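Local structure of hydrolase, haloacid dehalogenase-like family (Pseudomonas syringae pv. tomato, 3S6J) at residues E[9-12]-E[16-19]; E[33-38]-E[69-74]; E[44-49]-E[60-65]; E[134-139]-E[157-162]. The protein is a metal-binding hydrolase of the haloacid dehalogenase superfamily, possibly a sugar phosphatase, that holds calcium in this crystal. All coordinates share one frame; numbering follows the deposited sequence.

In the fold
Followed from the N terminus, the chain illustrates how a haloacid dehalogenase fold is built from a Rossmann-like core and a helical cap. Interaction 1 closes the tight loop that leaves the central strand 8-11 and carries part of the calcium site. The chain then enters the helices, where interaction 2 joins the end of helix 21-34 to the start of helix 69-85; interaction 3, between helices 41-47 and 52-63, falls entirely within that larger loop. Back in the core, interaction 4 ties the edge strand 137-138 to the end of helix 151-160. It touches interaction 1 through Ile-160 and Ala-157, whereas interactions 3 and 4 lie on opposite sides of the chain's centre.

Interaction 1. Residues E[9-12]-E[16-19]; sequences FIFD and TLTD. With CA (calcium ion), chain M.
Asp-12 OD2 is gripped from two directions: it binds the calcium ion at 2.5 Å and accepts a hydrogen bond from Thr-16 OG1 at 2.7 Å. The hydroxyl comes to the anti lone pair of OD2, away from the second carboxylate oxygen. The other oxygen, OD1, stays 3.3 Å from the calcium, so the aspartate is a one-oxygen ligand; OD1 instead takes a salt bridge from Lys-147. A chi1 of 168° sets the Asp-12 CG opposite the backbone N, which brings the carboxylate to the metal and the threonine. Asp-14, through its backbone O, and Asp-172, through OD1, also bind the calcium, and three waters complete the ligands seen.

The sequence fits the DxDx(T/V) signature of the haloacid dehalogenase superfamily, in which the first aspartate is the usual nucleophile and the metal is ordinarily magnesium; the loop follows the central strand 8-11 of the parallel sheet.

Behind the polar end the contact is apolar. Leu-17 crosses Phe-11 at about a right angle, its CD1 resting 3.8 Å from Phe-11 CB, while Leu-17 CD2 meets the ring obliquely, 3.9 Å from Phe-11 CD1. Leu-17 CD1 also lies 3.7 Å from Asp-12 O, and Thr-16 CG2 comes within 3.4 Å of that carbonyl oxygen.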
loop_
_atom_site.group_PDB
_atom_site.type_symbol
_atom_site.label_atom_id
_atom_site.label_comp_id
_atom_site.label_asym_id
_atom_site.label_seq_id
_atom_site.Cartn_x
_atom_site.Cartn_y
_atom_site.Cartn_z
ATOM N N PHE E 9 -13.141 23.226 5.451
ATOM C CA PHE E 9 -12.488 21.995 5.030
ATOM C C PHE E 9 -10.975 22.007 5.187
ATOM O O PHE E 9 -10.284 22.896 4.675
ATOM C CB PHE E 9 -12.841 21.681 3.574
ATOM C CG PHE E 9 -14.278 21.290 3.369
ATOM C CD1 PHE E 9 -15.288 22.249 3.400
ATOM C CD2 PHE E 9 -14.624 19.969 3.139
ATOM C CE1 PHE E 9 -16.625 21.886 3.205
ATOM C CE2 PHE E 9 -15.952 19.601 2.947
ATOM C CZ PHE E 9 -16.955 20.562 2.984
ATOM N N ILE E 10 -10.454 21.002 5.882
ATOM C CA ILE E 10 -9.008 20.824 5.986
ATOM C C ILE E 10 -8.580 19.560 5.243
ATOM O O ILE E 10 -8.904 18.446 5.656
ATOM C CB ILE E 10 -8.537 20.757 7.443
ATOM C CG1 ILE E 10 -9.041 21.977 8.218
ATOM C CG2 ILE E 10 -7.038 20.697 7.472
ATOM C CD1 ILE E 10 -8.821 21.909 9.725
ATOM N N PHE E 11 -7.867 19.746 4.137
ATOM C CA PHE E 11 -7.488 18.637 3.280
ATOM C C PHE E 11 -6.039 18.228 3.528
ATOM O O PHE E 11 -5.144 19.076 3.590
ATOM C CB PHE E 11 -7.609 19.035 1.813
ATOM C CG PHE E 11 -9.021 19.125 1.299
ATOM C CD1 PHE E 11 -9.666 18.005 0.808
ATOM C CD2 PHE E 11 -9.679 20.339 1.258
ATOM C CE1 PHE E 11 -10.951 18.099 0.301
ATOM C CE2 PHE E 11 -10.966 20.437 0.760
ATOM C CZ PHE E 11 -11.607 19.319 0.289
ATOM N N ASP E 12 -5.806 16.932 3.674
ATOM C CA ASP E 12 -4.456 16.419 3.530
ATOM C C ASP E 12 -4.099 16.505 2.031
ATOM O O ASP E 12 -4.982 16.743 1.198
ATOM C CB ASP E 12 -4.380 14.987 4.040
ATOM C CG ASP E 12 -3.085 14.316 3.661
ATOM O OD1 ASP E 12 -2.034 14.725 4.181
ATOM O OD2 ASP E 12 -3.126 13.385 2.833
ATOM N N THR E 16 -4.380 12.170 -0.886
ATOM C CA THR E 16 -5.730 12.628 -0.617
ATOM C C THR E 16 -6.221 13.452 -1.806
ATOM O O THR E 16 -7.314 13.200 -2.332
ATOM C CB THR E 16 -5.784 13.446 0.698
ATOM O OG1 THR E 16 -5.481 12.594 1.824
ATOM C CG2 THR E 16 -7.152 14.110 0.887
ATOM N N LEU E 17 -5.410 14.423 -2.236
ATOM C CA LEU E 17 -5.701 15.181 -3.457
ATOM C C LEU E 17 -4.787 14.789 -4.641
ATOM O O LEU E 17 -5.199 14.856 -5.794
ATOM C CB LEU E 17 -5.656 16.694 -3.203
ATOM C CG LEU E 17 -6.619 17.235 -2.148
ATOM C CD1 LEU E 17 -6.265 18.672 -1.715
ATOM C CD2 LEU E 17 -8.067 17.137 -2.615
ATOM N N THR E 18 -3.555 14.377 -4.347
ATOM C CA THR E 18 -2.650 13.899 -5.381
ATOM C C THR E 18 -2.257 12.453 -5.135
ATOM O O THR E 18 -2.051 12.037 -3.981
ATOM C CB THR E 18 -1.337 14.729 -5.445
ATOM O OG1 THR E 18 -0.775 14.843 -4.133
ATOM C CG2 THR E 18 -1.599 16.107 -6.013
ATOM N N ASP E 19 -2.103 11.702 -6.223
ATOM C CA ASP E 19 -1.702 10.299 -6.140
ATOM C C ASP E 19 -0.188 10.173 -5.938
ATOM O O ASP E 19 0.554 9.823 -6.866
ATOM C CB ASP E 19 -2.154 9.551 -7.387
ATOM C CG ASP E 19 -2.045 8.057 -7.241
ATOM O OD1 ASP E 19 -1.603 7.594 -6.165
ATOM O OD2 ASP E 19 -2.408 7.346 -8.214
HETATM CA CA CA M . -1.382 11.627 3.310
HETATM O O HOH W 1 -1.499 11.788 5.726
HETATM O O HOH W 2 1.094 12.153 3.616
HETATM O O HOH W 3 -0.428 9.136 3.437
#

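Interaction 2. Residues E[33-38]-E[69-74]; sequences DAENIP and DEQAER
Glu-35 OE1 receives two donors from helix 69-85, one charged and one neutral. Arg-74 NH2 makes the shorter bond, a salt bridge of 2.7 Å to OE1, but its N-H...O angle of 138° is bent. The nitrogen approaches on the syn side, 30° out of the carboxylate plane. Gln-71 NE2 reaches the same OE1 at 3.0 Å along a much straighter path (166°), using the anti lone pair and keeping the oxygen practically in its own amide plane. The amide and carboxylate planes are perpendicular. A second link from the arginine, NE to Glu-35 OE2 at 3.5 Å, is weak, although OE2 lies in plane at the edge of the guanidinium.

The two partners reach this carboxylate in contrasting ways. Gln-71 runs out straight beyond CG and slides past Glu-35 in the opposite direction, whereas Arg-74 is bent at chi3, which folds its guanidinium back over Gln-71 CA. Water 4 adds a bridge, donating to Glu-35 O at 2.8 Å and accepting from Gln-71 NE2 at 2.9 Å, so that one amide nitrogen serves both the side chain and the backbone of Glu-35.

Farther out, the packing is slight: the Ile-37 CD1 methyl lies 3.9 Å from the amide oxygen Gln-71 OE1, and Glu-35 also packs on Leu-75 and Lys-78 of helix 69-85. Glu-35 and Ile-37 flank Asn-36, the positive-phi residue of the Schellman motif that ends helix 21-34, and this helix terminus is thereby clasped to the first turns of helix 69-85 within the helical cap.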
loop_
_atom_site.group_PDB
_atom_site.type_symbol
_atom_site.label_atom_id
_atom_site.label_comp_id
_atom_site.label_asym_id
_atom_site.label_seq_id
_atom_site.Cartn_x
_atom_site.Cartn_y
_atom_site.Cartn_z
ATOM N N ASP E 33 17.437 2.379 2.480
ATOM C CA ASP E 33 18.366 1.380 1.948
ATOM C C ASP E 33 19.774 1.965 1.865
ATOM O O ASP E 33 20.745 1.293 2.204
ATOM C CB ASP E 33 17.935 0.881 0.567
ATOM C CG ASP E 33 16.748 -0.080 0.622
ATOM O OD1 ASP E 33 16.346 -0.508 1.732
ATOM O OD2 ASP E 33 16.213 -0.422 -0.462
ATOM N N ALA E 34 19.880 3.215 1.415
ATOM C CA ALA E 34 21.180 3.912 1.297
ATOM C C ALA E 34 21.902 3.998 2.630
ATOM O O ALA E 34 23.122 4.179 2.687
ATOM C CB ALA E 34 20.984 5.309 0.763
ATOM N N GLU E 35 21.124 3.912 3.698
ATOM C CA GLU E 35 21.619 4.136 5.037
ATOM C C GLU E 35 21.571 2.849 5.850
ATOM O O GLU E 35 21.583 2.891 7.082
ATOM C CB GLU E 35 20.812 5.243 5.707
ATOM C CG GLU E 35 21.084 6.631 5.136
ATOM C CD GLU E 35 22.472 7.146 5.511
ATOM O OE1 GLU E 35 22.952 6.826 6.623
ATOM O OE2 GLU E 35 23.083 7.869 4.690
ATOM N N ASN E 36 21.544 1.707 5.156
ATOM C CA ASN E 36 21.555 0.392 5.810
ATOM C C ASN E 36 20.499 0.273 6.897
ATOM O O ASN E 36 20.778 -0.235 7.996
ATOM C CB ASN E 36 22.916 0.076 6.433
ATOM C CG ASN E 36 24.073 0.421 5.536
ATOM O OD1 ASN E 36 24.920 1.261 5.877
ATOM N ND2 ASN E 36 24.133 -0.222 4.392
ATOM N N ILE E 37 19.309 0.787 6.613
ATOM C CA ILE E 37 18.146 0.574 7.468
ATOM C C ILE E 37 17.078 -0.091 6.601
ATOM O O ILE E 37 16.187 0.566 6.072
ATOM C CB ILE E 37 17.609 1.890 8.075
ATOM C CG1 ILE E 37 18.744 2.670 8.729
ATOM C CG2 ILE E 37 16.479 1.606 9.106
ATOM C CD1 ILE E 37 18.286 3.852 9.568
ATOM N N PRO E 38 17.209 -1.409 6.421
ATOM C CA PRO E 38 16.385 -2.168 5.491
ATOM C C PRO E 38 15.044 -2.442 6.144
ATOM O O PRO E 38 14.980 -3.105 7.187
ATOM C CB PRO E 38 17.186 -3.460 5.304
ATOM C CG PRO E 38 17.876 -3.652 6.606
ATOM C CD PRO E 38 18.144 -2.271 7.172
ATOM N N ASP E 69 20.212 12.252 15.279
ATOM C CA ASP E 69 19.811 13.481 14.604
ATOM C C ASP E 69 20.478 13.606 13.246
ATOM O O ASP E 69 19.820 13.878 12.242
ATOM C CB ASP E 69 20.221 14.687 15.446
ATOM C CG ASP E 69 19.207 15.029 16.509
ATOM O OD1 ASP E 69 18.158 14.347 16.579
ATOM O OD2 ASP E 69 19.462 15.992 17.269
ATOM N N GLU E 70 21.795 13.424 13.242
ATOM C CA GLU E 70 22.622 13.549 12.042
ATOM C C GLU E 70 22.211 12.615 10.891
ATOM O O GLU E 70 22.135 13.047 9.743
ATOM C CB GLU E 70 24.108 13.352 12.405
ATOM C CG GLU E 70 25.082 13.577 11.254
ATOM C CD GLU E 70 26.548 13.558 11.701
ATOM O OE1 GLU E 70 26.917 12.705 12.554
ATOM O OE2 GLU E 70 27.337 14.399 11.196
ATOM N N GLN E 71 21.947 11.345 11.189
ATOM C CA GLN E 71 21.496 10.418 10.147
ATOM C C GLN E 71 20.053 10.708 9.722
ATOM O O GLN E 71 19.686 10.517 8.564
ATOM C CB GLN E 71 21.627 8.957 10.593
ATOM C CG GLN E 71 21.434 7.917 9.472
ATOM C CD GLN E 71 21.539 6.488 9.989
ATOM O OE1 GLN E 71 21.068 6.185 11.083
ATOM N NE2 GLN E 71 22.170 5.607 9.211
ATOM N N ALA E 72 19.240 11.151 10.674
ATOM C CA ALA E 72 17.866 11.546 10.400
ATOM C C ALA E 72 17.867 12.649 9.356
ATOM O O ALA E 72 17.100 12.623 8.397
ATOM C CB ALA E 72 17.196 12.025 11.679
ATOM N N GLU E 73 18.762 13.606 9.555
ATOM C CA GLU E 73 18.958 14.726 8.653
ATOM C C GLU E 73 19.365 14.244 7.265
ATOM O O GLU E 73 18.800 14.679 6.256
ATOM C CB GLU E 73 20.038 15.650 9.233
ATOM C CG GLU E 73 19.621 17.105 9.394
ATOM C CD GLU E 73 20.168 18.006 8.292
ATOM O OE1 GLU E 73 20.529 19.174 8.601
ATOM O OE2 GLU E 73 20.242 17.544 7.121
ATOM N N ARG E 74 20.354 13.354 7.207
ATOM C CA ARG E 74 20.785 12.797 5.924
ATOM C C ARG E 74 19.668 11.987 5.253
ATOM O O ARG E 74 19.475 12.083 4.040
ATOM C CB ARG E 74 22.068 11.954 6.054
ATOM C CG ARG E 74 23.329 12.779 6.309
ATOM C CD ARG E 74 24.618 12.004 6.022
ATOM N NE ARG E 74 24.482 10.587 6.339
ATOM C CZ ARG E 74 24.706 10.056 7.537
ATOM N NH1 ARG E 74 25.096 10.815 8.550
ATOM N NH2 ARG E 74 24.542 8.756 7.715
HETATM O O HOH W 4 22.323 2.736 9.807
#

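Interaction 3. Residues E[44-49]-E[60-65]; sequences IHRKIG and SRETGM
Glu-62, on helix 52-63, faces Arg-46 and Lys-47 of helix 41-47 in a salt-bridge network between two helices of the cap. Among the charged pairs, Arg-46 NH2 stands equally close to both carboxylate oxygens, 3.0 Å from Glu-62 OE2 and 3.0 Å from Glu-62 OE1. The hydrogen bond to OE1 is weak and strongly bent, at 129°. The guanidinium presents its edge, with Glu-62 CD in its plane, while the carboxylate is turned 77° against it; a single nitrogen thus sits near both oxygens, and the two planes are not aligned.

Lys-47 makes a longer, weak salt bridge, its NZ lying 3.3 Å from OE2 of Glu-62. Bent at chi2 (-62°), its chain slides past the glutamate in the opposite direction. Arg-43, on the same helix as Arg-46, supplies the glutamate's strongest polar partner, its NE pairing with OE1. Three basic side chains thus surround one carboxylate, which probably favours its ionised form.

Water-mediated contact reinforces the arginine pairing: water 5 accepts from Arg-46 NE at 2.8 Å and donates to Glu-62 OE1, also at 2.8 Å.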
loop_
_atom_site.group_PDB
_atom_site.type_symbol
_atom_site.label_atom_id
_atom_site.label_comp_id
_atom_site.label_asym_id
_atom_site.label_seq_id
_atom_site.Cartn_x
_atom_site.Cartn_y
_atom_site.Cartn_z
ATOM N N ILE E 44 6.985 1.065 5.798
ATOM C CA ILE E 44 7.151 2.474 5.422
ATOM C C ILE E 44 5.803 3.106 5.036
ATOM O O ILE E 44 5.505 4.248 5.402
ATOM C CB ILE E 44 8.176 2.655 4.273
ATOM C CG1 ILE E 44 9.570 2.177 4.726
ATOM C CG2 ILE E 44 8.221 4.124 3.836
ATOM C CD1 ILE E 44 10.582 1.909 3.604
ATOM N N HIS E 45 4.985 2.339 4.323
ATOM C CA HIS E 45 3.672 2.806 3.844
ATOM C C HIS E 45 2.770 3.102 5.039
ATOM O O HIS E 45 1.979 4.043 5.014
ATOM C CB HIS E 45 3.029 1.748 2.919
ATOM C CG HIS E 45 1.806 2.224 2.183
ATOM N ND1 HIS E 45 1.183 1.466 1.225
ATOM C CD2 HIS E 45 1.115 3.394 2.258
ATOM C CE1 HIS E 45 0.155 2.142 0.728
ATOM N NE2 HIS E 45 0.097 3.309 1.343
ATOM N N ARG E 46 2.905 2.306 6.094
ATOM C CA ARG E 46 2.107 2.491 7.312
ATOM C C ARG E 46 2.303 3.865 7.957
ATOM O O ARG E 46 1.400 4.378 8.619
ATOM C CB ARG E 46 2.472 1.427 8.357
ATOM C CG ARG E 46 1.744 0.103 8.236
ATOM C CD ARG E 46 1.585 -0.546 9.632
ATOM N NE ARG E 46 2.839 -0.619 10.401
ATOM C CZ ARG E 46 3.057 -1.476 11.407
ATOM N NH1 ARG E 46 2.113 -2.341 11.775
ATOM N NH2 ARG E 46 4.220 -1.477 12.049
ATOM N N LYS E 47 3.493 4.444 7.800
ATOM C CA LYS E 47 3.836 5.692 8.483
ATOM C C LYS E 47 3.657 6.944 7.610
ATOM O O LYS E 47 3.781 8.074 8.087
ATOM C CB LYS E 47 5.284 5.654 8.993
ATOM C CG LYS E 47 5.686 4.399 9.763
ATOM C CD LYS E 47 4.871 4.186 11.041
ATOM C CE LYS E 47 5.556 3.169 11.967
ATOM N NZ LYS E 47 4.643 2.654 13.038
ATOM N N ILE E 48 3.410 6.757 6.326
ATOM C CA ILE E 48 3.246 7.901 5.435
ATOM C C ILE E 48 2.092 8.784 5.925
ATOM O O ILE E 48 0.952 8.320 6.103
ATOM C CB ILE E 48 3.048 7.452 3.960
ATOM C CG1 ILE E 48 4.253 6.626 3.498
ATOM C CG2 ILE E 48 2.846 8.655 3.039
ATOM C CD1 ILE E 48 5.591 7.381 3.497
ATOM N N GLY E 49 2.404 10.055 6.156
ATOM C CA GLY E 49 1.457 10.988 6.742
ATOM C C GLY E 49 1.985 11.563 8.052
ATOM O O GLY E 49 1.574 12.650 8.455
ATOM N N SER E 60 12.190 3.379 13.895
ATOM C CA SER E 60 13.334 3.202 14.769
ATOM C C SER E 60 12.995 2.274 15.932
ATOM O O SER E 60 13.496 1.147 16.041
ATOM C CB SER E 60 13.701 4.579 15.325
ATOM O OG SER E 60 15.037 4.644 15.758
ATOM N N ARG E 61 12.140 2.775 16.810
ATOM C CA ARG E 61 11.638 2.010 17.936
ATOM C C ARG E 61 11.049 0.648 17.549
ATOM O O ARG E 61 11.249 -0.334 18.256
ATOM C CB ARG E 61 10.614 2.858 18.690
ATOM C CG ARG E 61 9.665 2.079 19.557
ATOM C CD ARG E 61 9.587 2.707 20.934
ATOM N NE ARG E 61 10.549 2.093 21.845
ATOM C CZ ARG E 61 10.905 2.610 23.019
ATOM N NH1 ARG E 61 10.370 3.760 23.427
ATOM N NH2 ARG E 61 11.790 1.979 23.782
ATOM N N GLU E 62 10.336 0.567 16.426
ATOM C CA GLU E 62 9.724 -0.715 16.071
ATOM C C GLU E 62 10.748 -1.737 15.567
ATOM O O GLU E 62 10.471 -2.936 15.533
ATOM C CB GLU E 62 8.506 -0.552 15.156
ATOM C CG GLU E 62 8.700 -0.732 13.657
ATOM C CD GLU E 62 7.358 -0.636 12.914
ATOM O OE1 GLU E 62 7.229 -1.123 11.761
ATOM O OE2 GLU E 62 6.412 -0.075 13.514
ATOM N N THR E 63 11.948 -1.265 15.224
ATOM C CA THR E 63 13.038 -2.161 14.826
ATOM C C THR E 63 14.051 -2.379 15.947
ATOM O O THR E 63 14.939 -3.220 15.811
ATOM C CB THR E 63 13.802 -1.662 13.581
ATOM O OG1 THR E 63 14.691 -0.602 13.956
ATOM C CG2 THR E 63 12.835 -1.184 12.507
ATOM N N GLY E 64 13.932 -1.607 17.031
ATOM C CA GLY E 64 14.652 -1.873 18.269
ATOM C C GLY E 64 15.993 -1.174 18.426
ATOM O O GLY E 64 16.891 -1.652 19.127
HETATM N N MSE E 65 16.140 -0.017 17.806
HETATM C CA MSE E 65 17.473 0.527 17.702
HETATM C C MSE E 65 17.680 2.032 17.971
HETATM O O MSE E 65 18.338 2.384 18.954
HETATM C CB MSE E 65 18.086 0.068 16.387
HETATM C CG MSE E 65 18.714 1.164 15.633
HETATM SE SE MSE E 65 17.420 1.877 14.393
HETATM C CE MSE E 65 17.453 0.378 13.125
HETATM O O HOH W 5 5.370 0.471 10.314
#

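Interaction 4. Residues E[134-139]-E[157-162]; sequences KINIVT and AKKIGA
The carboxamide of Asn-136 meets helix 151-160 through both of its ends. ND2 lies against the CG2 methyl of Ile-160 at 3.1 Å, an unusually short approach whose exact geometry is doubtful. OD1 is turned to Lys-159, 3.9 Å from both its CG and its CD, and the asparagine crosses both helix residues at a slant. Its CG stands anti to the carbonyl carbon (chi1 -77°), a setting that carries the amide out from the backbone toward the helix.

Lys-159 passes the asparagine at that slant to reach the next residue of the strand. Its NZ gives a hydrogen bond of 3.3 Å to Ile-137 O. The approach is from above the carbonyl plane, 38° out of it, so the ammonium does not use an oxygen lone pair. A bend at chi3 (-65°) directs the end of the chain to this carbonyl, while its CG and CD touch the Asn-136 amide; Lys-159 CD is also 4.0 Å from Ile-137 N. The lysine thus combines an aliphatic contact with a single polar one.

Deeper in, Ile-160 continues from Asn-136 onto Cys-111 and Ser-8, and Val-138 packs on Leu-152 and Ala-155 of helix 151-160. Backbone bonds from Asn-136 and Val-138 to Ile-112 fix the strand beside 110-113. Gly-161 ends the helix with a Schellman motif. The whole is a helix laid against the edge strand of a parallel sheet, as in the Rossmann-like core of haloacid dehalogenase enzymes.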
loop_
_atom_site.group_PDB
_atom_site.type_symbol
_atom_site.label_atom_id
_atom_site.label_comp_id
_atom_site.label_asym_id
_atom_site.label_seq_id
_atom_site.Cartn_x
_atom_site.Cartn_y
_atom_site.Cartn_z
ATOM N N LYS E 134 -0.399 30.959 -3.386
ATOM C CA LYS E 134 -1.668 31.511 -3.844
ATOM C C LYS E 134 -2.889 30.832 -3.203
ATOM O O LYS E 134 -4.030 31.152 -3.549
ATOM C CB LYS E 134 -1.771 31.412 -5.367
ATOM C CG LYS E 134 -0.919 32.416 -6.153
ATOM C CD LYS E 134 -0.718 31.931 -7.594
ATOM C CE LYS E 134 -0.384 33.046 -8.568
ATOM N NZ LYS E 134 -1.628 33.588 -9.192
ATOM N N ILE E 135 -2.653 29.896 -2.282
ATOM C CA ILE E 135 -3.745 29.177 -1.615
ATOM C C ILE E 135 -3.599 29.168 -0.098
ATOM O O ILE E 135 -2.627 29.686 0.453
ATOM C CB ILE E 135 -3.819 27.702 -2.056
ATOM C CG1 ILE E 135 -2.444 27.041 -1.914
ATOM C CG2 ILE E 135 -4.351 27.584 -3.478
ATOM C CD1 ILE E 135 -2.481 25.532 -1.888
ATOM N N ASN E 136 -4.577 28.562 0.569
ATOM C CA ASN E 136 -4.503 28.322 2.004
ATOM C C ASN E 136 -3.847 26.976 2.281
ATOM O O ASN E 136 -4.426 25.921 2.017
ATOM C CB ASN E 136 -5.905 28.350 2.613
ATOM C CG ASN E 136 -6.450 29.762 2.778
ATOM O OD1 ASN E 136 -5.703 30.744 2.794
ATOM N ND2 ASN E 136 -7.756 29.863 2.930
ATOM N N ILE E 137 -2.629 27.012 2.802
ATOM C CA ILE E 137 -1.896 25.788 3.088
ATOM C C ILE E 137 -0.976 25.944 4.291
ATOM O O ILE E 137 -0.380 27.002 4.505
ATOM C CB ILE E 137 -1.070 25.317 1.870
ATOM C CG1 ILE E 137 -0.277 24.055 2.219
ATOM C CG2 ILE E 137 -0.128 26.418 1.396
ATOM C CD1 ILE E 137 0.360 23.392 1.015
ATOM N N VAL E 138 -0.886 24.880 5.082
ATOM C CA VAL E 138 0.048 24.804 6.197
ATOM C C VAL E 138 0.964 23.614 5.968
ATOM O O VAL E 138 0.509 22.548 5.550
ATOM C CB VAL E 138 -0.688 24.632 7.539
ATOM C CG1 VAL E 138 0.286 24.318 8.631
ATOM C CG2 VAL E 138 -1.445 25.897 7.885
ATOM N N THR E 139 2.256 23.801 6.221
ATOM C CA THR E 139 3.224 22.723 6.080
ATOM C C THR E 139 3.947 22.454 7.394
ATOM O O THR E 139 3.785 23.185 8.374
ATOM C CB THR E 139 4.257 23.019 4.955
ATOM O OG1 THR E 139 5.144 24.070 5.365
ATOM C CG2 THR E 139 3.553 23.442 3.700
ATOM N N ALA E 157 -7.206 25.533 10.689
ATOM C CA ALA E 157 -8.491 26.102 11.090
ATOM C C ALA E 157 -8.300 27.589 11.322
ATOM O O ALA E 157 -9.146 28.408 10.970
ATOM C CB ALA E 157 -9.017 25.432 12.344
ATOM N N LYS E 158 -7.166 27.928 11.922
ATOM C CA LYS E 158 -6.830 29.313 12.206
ATOM C C LYS E 158 -6.610 30.116 10.925
ATOM O O LYS E 158 -7.059 31.249 10.808
ATOM C CB LYS E 158 -5.586 29.360 13.078
ATOM C CG LYS E 158 -5.465 30.589 13.915
ATOM C CD LYS E 158 -4.202 30.521 14.746
ATOM C CE LYS E 158 -2.948 30.785 13.893
ATOM N NZ LYS E 158 -2.846 29.913 12.677
ATOM N N LYS E 159 -5.933 29.532 9.951
ATOM C CA LYS E 159 -5.662 30.270 8.728
ATOM C C LYS E 159 -6.923 30.626 7.942
ATOM O O LYS E 159 -6.939 31.614 7.205
ATOM C CB LYS E 159 -4.672 29.526 7.831
ATOM C CG LYS E 159 -4.572 30.118 6.421
ATOM C CD LYS E 159 -3.285 29.716 5.743
ATOM C CE LYS E 159 -2.089 30.294 6.471
ATOM N NZ LYS E 159 -0.835 29.984 5.734
ATOM N N ILE E 160 -7.975 29.825 8.089
ATOM C CA ILE E 160 -9.188 30.061 7.322
ATOM C C ILE E 160 -10.302 30.700 8.150
ATOM O O ILE E 160 -11.390 30.959 7.637
ATOM C CB ILE E 160 -9.689 28.787 6.574
ATOM C CG1 ILE E 160 -9.889 27.614 7.537
ATOM C CG2 ILE E 160 -8.717 28.413 5.459
ATOM C CD1 ILE E 160 -10.325 26.328 6.839
ATOM N N GLY E 161 -10.010 30.962 9.419
ATOM C CA GLY E 161 -10.915 31.679 10.294
ATOM C C GLY E 161 -12.051 30.833 10.830
ATOM O O GLY E 161 -13.066 31.351 11.292
ATOM N N ALA E 162 -11.880 29.520 10.780
ATOM C CA ALA E 162 -12.914 28.614 11.262
ATOM C C ALA E 162 -12.518 27.971 12.586
ATOM O O ALA E 162 -11.368 27.579 12.775
ATOM C CB ALA E 162 -13.197 27.549 10.226
#